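Local coordinates for protein GNA33 (Neisseria gonorrhoeae FA 1090, PDB 2G5D) that probably cleaves the beta-1,4 linkage between N-acetylmuramic acid and N-acetylglucosamine in peptidoglycan as a lytic transglycosylase, forming a 1,6-anhydro bond in the N-acetylmuramic acid residue, at residues T332-R344 / G381-D393. Sequence-based numbering, arbitrary orientation.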
# COMPACT_ATOMS: atom_id res chain seq x y z
N THR A 332 3.38 -0.40 -10.02
CA THR A 332 3.77 -1.75 -10.43
C THR A 332 3.30 -2.81 -9.42
O THR A 332 3.12 -2.50 -8.23
CB THR A 332 5.32 -1.88 -10.68
OG1 THR A 332 6.04 -1.56 -9.47
CG2 THR A 332 5.77 -0.96 -11.82
N PRO A 333 3.07 -4.05 -9.89
CA PRO A 333 2.61 -5.14 -9.00
C PRO A 333 3.62 -5.63 -7.91
O PRO A 333 4.76 -5.99 -8.21
CB PRO A 333 2.24 -6.26 -9.98
CG PRO A 333 3.03 -5.97 -11.23
CD PRO A 333 3.15 -4.48 -11.31
N LEU A 334 3.18 -5.67 -6.65
CA LEU A 334 4.09 -6.02 -5.57
C LEU A 334 4.29 -7.53 -5.44
O LEU A 334 3.33 -8.32 -5.60
CB LEU A 334 3.60 -5.42 -4.23
CG LEU A 334 3.29 -3.93 -4.18
CD1 LEU A 334 2.65 -3.53 -2.84
CD2 LEU A 334 4.53 -3.12 -4.45
N MET A 335 5.53 -7.93 -5.16
CA MET A 335 5.88 -9.32 -4.97
C MET A 335 5.91 -9.60 -3.48
O MET A 335 6.65 -8.95 -2.73
CB MET A 335 7.25 -9.59 -5.58
CG MET A 335 7.70 -11.03 -5.56
SD MET A 335 9.40 -11.14 -6.14
CE MET A 335 9.87 -12.76 -5.56
N GLY A 336 5.13 -10.59 -3.06
CA GLY A 336 5.08 -11.02 -1.66
C GLY A 336 6.44 -11.30 -1.07
O GLY A 336 7.26 -12.02 -1.67
N GLU A 337 6.69 -10.67 0.10
CA GLU A 337 7.92 -10.84 0.89
C GLU A 337 9.17 -10.11 0.41
O GLU A 337 10.20 -10.17 1.10
CB GLU A 337 8.26 -12.32 1.06
CG GLU A 337 7.39 -13.03 2.04
CD GLU A 337 7.72 -14.50 2.11
OE1 GLU A 337 6.90 -15.30 1.68
OE2 GLU A 337 8.82 -14.86 2.58
N TYR A 338 9.06 -9.44 -0.74
CA TYR A 338 10.16 -8.78 -1.44
C TYR A 338 9.81 -7.35 -1.86
O TYR A 338 10.45 -6.76 -2.73
CB TYR A 338 10.66 -9.64 -2.62
CG TYR A 338 11.46 -10.80 -2.08
CD1 TYR A 338 10.86 -12.04 -1.81
CD2 TYR A 338 12.81 -10.63 -1.76
CE1 TYR A 338 11.61 -13.08 -1.22
CE2 TYR A 338 13.55 -11.66 -1.20
CZ TYR A 338 12.96 -12.86 -0.92
OH TYR A 338 13.76 -13.83 -0.36
N ALA A 339 8.78 -6.81 -1.22
CA ALA A 339 8.38 -5.42 -1.42
C ALA A 339 7.94 -4.80 -0.11
O ALA A 339 7.55 -5.49 0.84
CB ALA A 339 7.26 -5.31 -2.48
N GLY A 340 8.06 -3.48 -0.03
CA GLY A 340 7.61 -2.77 1.15
C GLY A 340 7.15 -1.37 0.88
O GLY A 340 7.43 -0.81 -0.18
N ALA A 341 6.39 -0.82 1.84
CA ALA A 341 6.02 0.59 1.82
C ALA A 341 6.95 1.44 2.70
O ALA A 341 7.33 1.02 3.81
CB ALA A 341 4.52 0.80 2.23
N ILE A 342 7.26 2.64 2.21
CA ILE A 342 8.23 3.54 2.84
C ILE A 342 7.71 4.99 2.86
O ILE A 342 6.65 5.28 2.33
CB ILE A 342 9.63 3.49 2.12
CG1 ILE A 342 9.48 3.53 0.58
CG2 ILE A 342 10.40 2.21 2.48
CD1 ILE A 342 9.08 4.93 -0.01
N ASP A 343 8.49 5.88 3.46
CA ASP A 343 8.19 7.30 3.49
C ASP A 343 9.08 7.96 2.45
O ASP A 343 10.30 7.92 2.56
CB ASP A 343 8.42 7.85 4.91
CG ASP A 343 8.20 9.36 5.03
OD1 ASP A 343 7.88 10.04 4.03
OD2 ASP A 343 8.36 9.88 6.14
N ARG A 344 8.46 8.56 1.45
CA ARG A 344 9.18 9.17 0.32
C ARG A 344 9.90 10.49 0.63
O ARG A 344 10.65 11.00 -0.20
CB ARG A 344 8.22 9.39 -0.84
CG ARG A 344 7.88 8.14 -1.59
CD ARG A 344 7.03 8.50 -2.79
NE ARG A 344 7.89 9.02 -3.85
CZ ARG A 344 7.46 9.35 -5.07
NH1 ARG A 344 6.18 9.20 -5.39
NH2 ARG A 344 8.33 9.80 -5.97
N GLY A 381 8.65 8.55 8.53
CA GLY A 381 9.97 8.46 9.17
C GLY A 381 11.07 7.87 8.31
O GLY A 381 10.80 7.11 7.35
N ALA A 382 12.31 8.23 8.63
CA ALA A 382 13.49 7.75 7.90
C ALA A 382 13.65 6.20 7.92
O ALA A 382 13.94 5.59 6.87
CB ALA A 382 14.75 8.43 8.41
N VAL A 383 13.49 5.61 9.10
CA VAL A 383 13.52 4.17 9.30
C VAL A 383 12.11 3.67 9.65
O VAL A 383 11.72 3.61 10.81
CB VAL A 383 14.56 3.72 10.40
CG1 VAL A 383 14.76 2.21 10.36
CG2 VAL A 383 15.92 4.45 10.26
N ARG A 384 11.36 3.31 8.61
CA ARG A 384 9.95 2.94 8.75
C ARG A 384 9.49 2.13 7.54
O ARG A 384 9.42 2.65 6.43
CB ARG A 384 9.08 4.21 8.95
CG ARG A 384 7.59 3.98 9.29
CD ARG A 384 7.38 3.32 10.66
NE ARG A 384 5.96 3.03 10.81
CZ ARG A 384 5.40 1.87 10.50
NH1 ARG A 384 6.14 0.85 10.07
NH2 ARG A 384 4.09 1.73 10.66
N VAL A 385 9.19 0.84 7.76
CA VAL A 385 8.80 -0.06 6.65
C VAL A 385 7.49 -0.84 6.88
O VAL A 385 7.32 -1.52 7.89
CB VAL A 385 9.95 -1.08 6.29
CG1 VAL A 385 9.54 -1.99 5.09
CG2 VAL A 385 11.27 -0.34 5.98
N ASP A 386 6.57 -0.74 5.93
CA ASP A 386 5.42 -1.64 5.95
C ASP A 386 5.78 -2.80 5.01
O ASP A 386 5.93 -2.63 3.79
CB ASP A 386 4.14 -0.95 5.50
CG ASP A 386 2.89 -1.48 6.21
OD1 ASP A 386 2.98 -2.14 7.26
OD2 ASP A 386 1.79 -1.21 5.70
N TYR A 387 5.96 -3.96 5.61
CA TYR A 387 6.51 -5.11 4.94
C TYR A 387 5.38 -5.85 4.23
O TYR A 387 4.43 -6.27 4.88
CB TYR A 387 7.22 -5.98 5.99
CG TYR A 387 7.97 -7.14 5.42
CD1 TYR A 387 9.30 -7.03 5.07
CD2 TYR A 387 7.34 -8.36 5.21
CE1 TYR A 387 10.00 -8.11 4.51
CE2 TYR A 387 8.02 -9.44 4.66
CZ TYR A 387 9.34 -9.30 4.31
OH TYR A 387 10.01 -10.37 3.79
N PHE A 388 5.44 -5.96 2.90
CA PHE A 388 4.36 -6.60 2.17
C PHE A 388 4.51 -8.12 2.18
O PHE A 388 5.47 -8.67 1.64
CB PHE A 388 4.20 -6.06 0.73
CG PHE A 388 3.07 -6.70 -0.03
CD1 PHE A 388 1.75 -6.55 0.40
CD2 PHE A 388 3.32 -7.49 -1.14
CE1 PHE A 388 0.71 -7.16 -0.25
CE2 PHE A 388 2.28 -8.09 -1.81
CZ PHE A 388 0.97 -7.93 -1.37
N TRP A 389 3.55 -8.80 2.81
CA TRP A 389 3.64 -10.24 2.99
C TRP A 389 3.10 -11.11 1.85
O TRP A 389 3.42 -12.29 1.78
CB TRP A 389 3.04 -10.66 4.34
CG TRP A 389 4.00 -10.46 5.47
CD1 TRP A 389 3.97 -9.47 6.43
CD2 TRP A 389 5.14 -11.27 5.78
NE1 TRP A 389 5.01 -9.63 7.31
CE2 TRP A 389 5.74 -10.73 6.95
CE3 TRP A 389 5.71 -12.41 5.20
CZ2 TRP A 389 6.90 -11.28 7.52
CZ3 TRP A 389 6.86 -12.97 5.79
CH2 TRP A 389 7.44 -12.40 6.94
N GLY A 390 2.35 -10.52 0.92
CA GLY A 390 1.76 -11.27 -0.17
C GLY A 390 0.27 -11.43 0.02
O GLY A 390 -0.35 -10.72 0.81
N TYR A 391 -0.30 -12.40 -0.69
CA TYR A 391 -1.73 -12.60 -0.72
C TYR A 391 -2.15 -13.83 0.08
O TYR A 391 -1.38 -14.77 0.22
CB TYR A 391 -2.22 -12.67 -2.18
CG TYR A 391 -2.43 -14.07 -2.78
CD1 TYR A 391 -1.47 -14.66 -3.61
CD2 TYR A 391 -3.61 -14.77 -2.54
CE1 TYR A 391 -1.68 -15.93 -4.17
CE2 TYR A 391 -3.83 -16.04 -3.08
CZ TYR A 391 -2.87 -16.62 -3.90
OH TYR A 391 -3.12 -17.88 -4.43
N GLY A 392 -3.37 -13.80 0.62
CA GLY A 392 -3.93 -14.97 1.28
C GLY A 392 -3.90 -14.93 2.79
O GLY A 392 -3.39 -13.97 3.39
N ASP A 393 -4.43 -16.00 3.38
CA ASP A 393 -4.69 -16.12 4.82
C ASP A 393 -3.42 -16.14 5.67
O ASP A 393 -3.39 -15.55 6.74
CB ASP A 393 -5.50 -17.39 5.11
CG ASP A 393 -6.98 -17.27 4.71
OD1 ASP A 393 -7.42 -16.21 4.23
OD2 ASP A 393 -7.71 -18.27 4.88
O HOH W 1 10.46 4.99 5.27
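Asp-386 O takes the amide of Ala-341 at 2.7 Å, N to O, lying in the carbonyl plane, and Asp-386 N returns a bond to Ala-341 O at 2.9 Å. This antiparallel hydrogen-bonded pair sits where strands 339-342 and 384-391 pass each other at 149°; the two CB atoms lie side by side, and Asp-386 OD1 is hydrogen-bonded to Thr-119 OG1. Next to it, Gly-340 faces Tyr-387 as a non-hydrogen-bonded pair, its CA 3.1 Å from Asp-386 O.

Before strand 339-342 a type II turn, Met-335 to Tyr-338, folds against the other strand, and Glu-337 N bonds to Phe-388 O at 2.8 Å. Its chi1 of -179°, which puts CG opposite the backbone N, brings the Phe-388 ring against Leu-334 and the start of the turn: Leu-334 CD1 lies over one face, offset toward the rim, Gly-390 N is centred on the opposite face, and Met-335 O meets the edge in plane. Tyr-387 OH lies 2.7 Å from Glu-337 O and is hydrogen-bonded to Arg-368, which also forms a salt bridge with Glu-337 OE2. The Glu-337 chain runs obliquely past the Trp-389 indole, CG 3.6 Å from CE3, while Tyr-387 CE2 sits over the centre of that indole.

At the far end Asp-343 OD2 accepts the N-H of Gly-381 on its anti lone pair, with a nearly straight N-H...O angle of 169°. A water accepts from Asp-343 N and lies within hydrogen-bonding distance of Gly-381 O and Arg-384 O, bridging the segments where the strands separate. Strand 339-342 also pairs in parallel with strand 365-375, a mixed pairing consistent with the double-psi beta-barrel of the 3D domain.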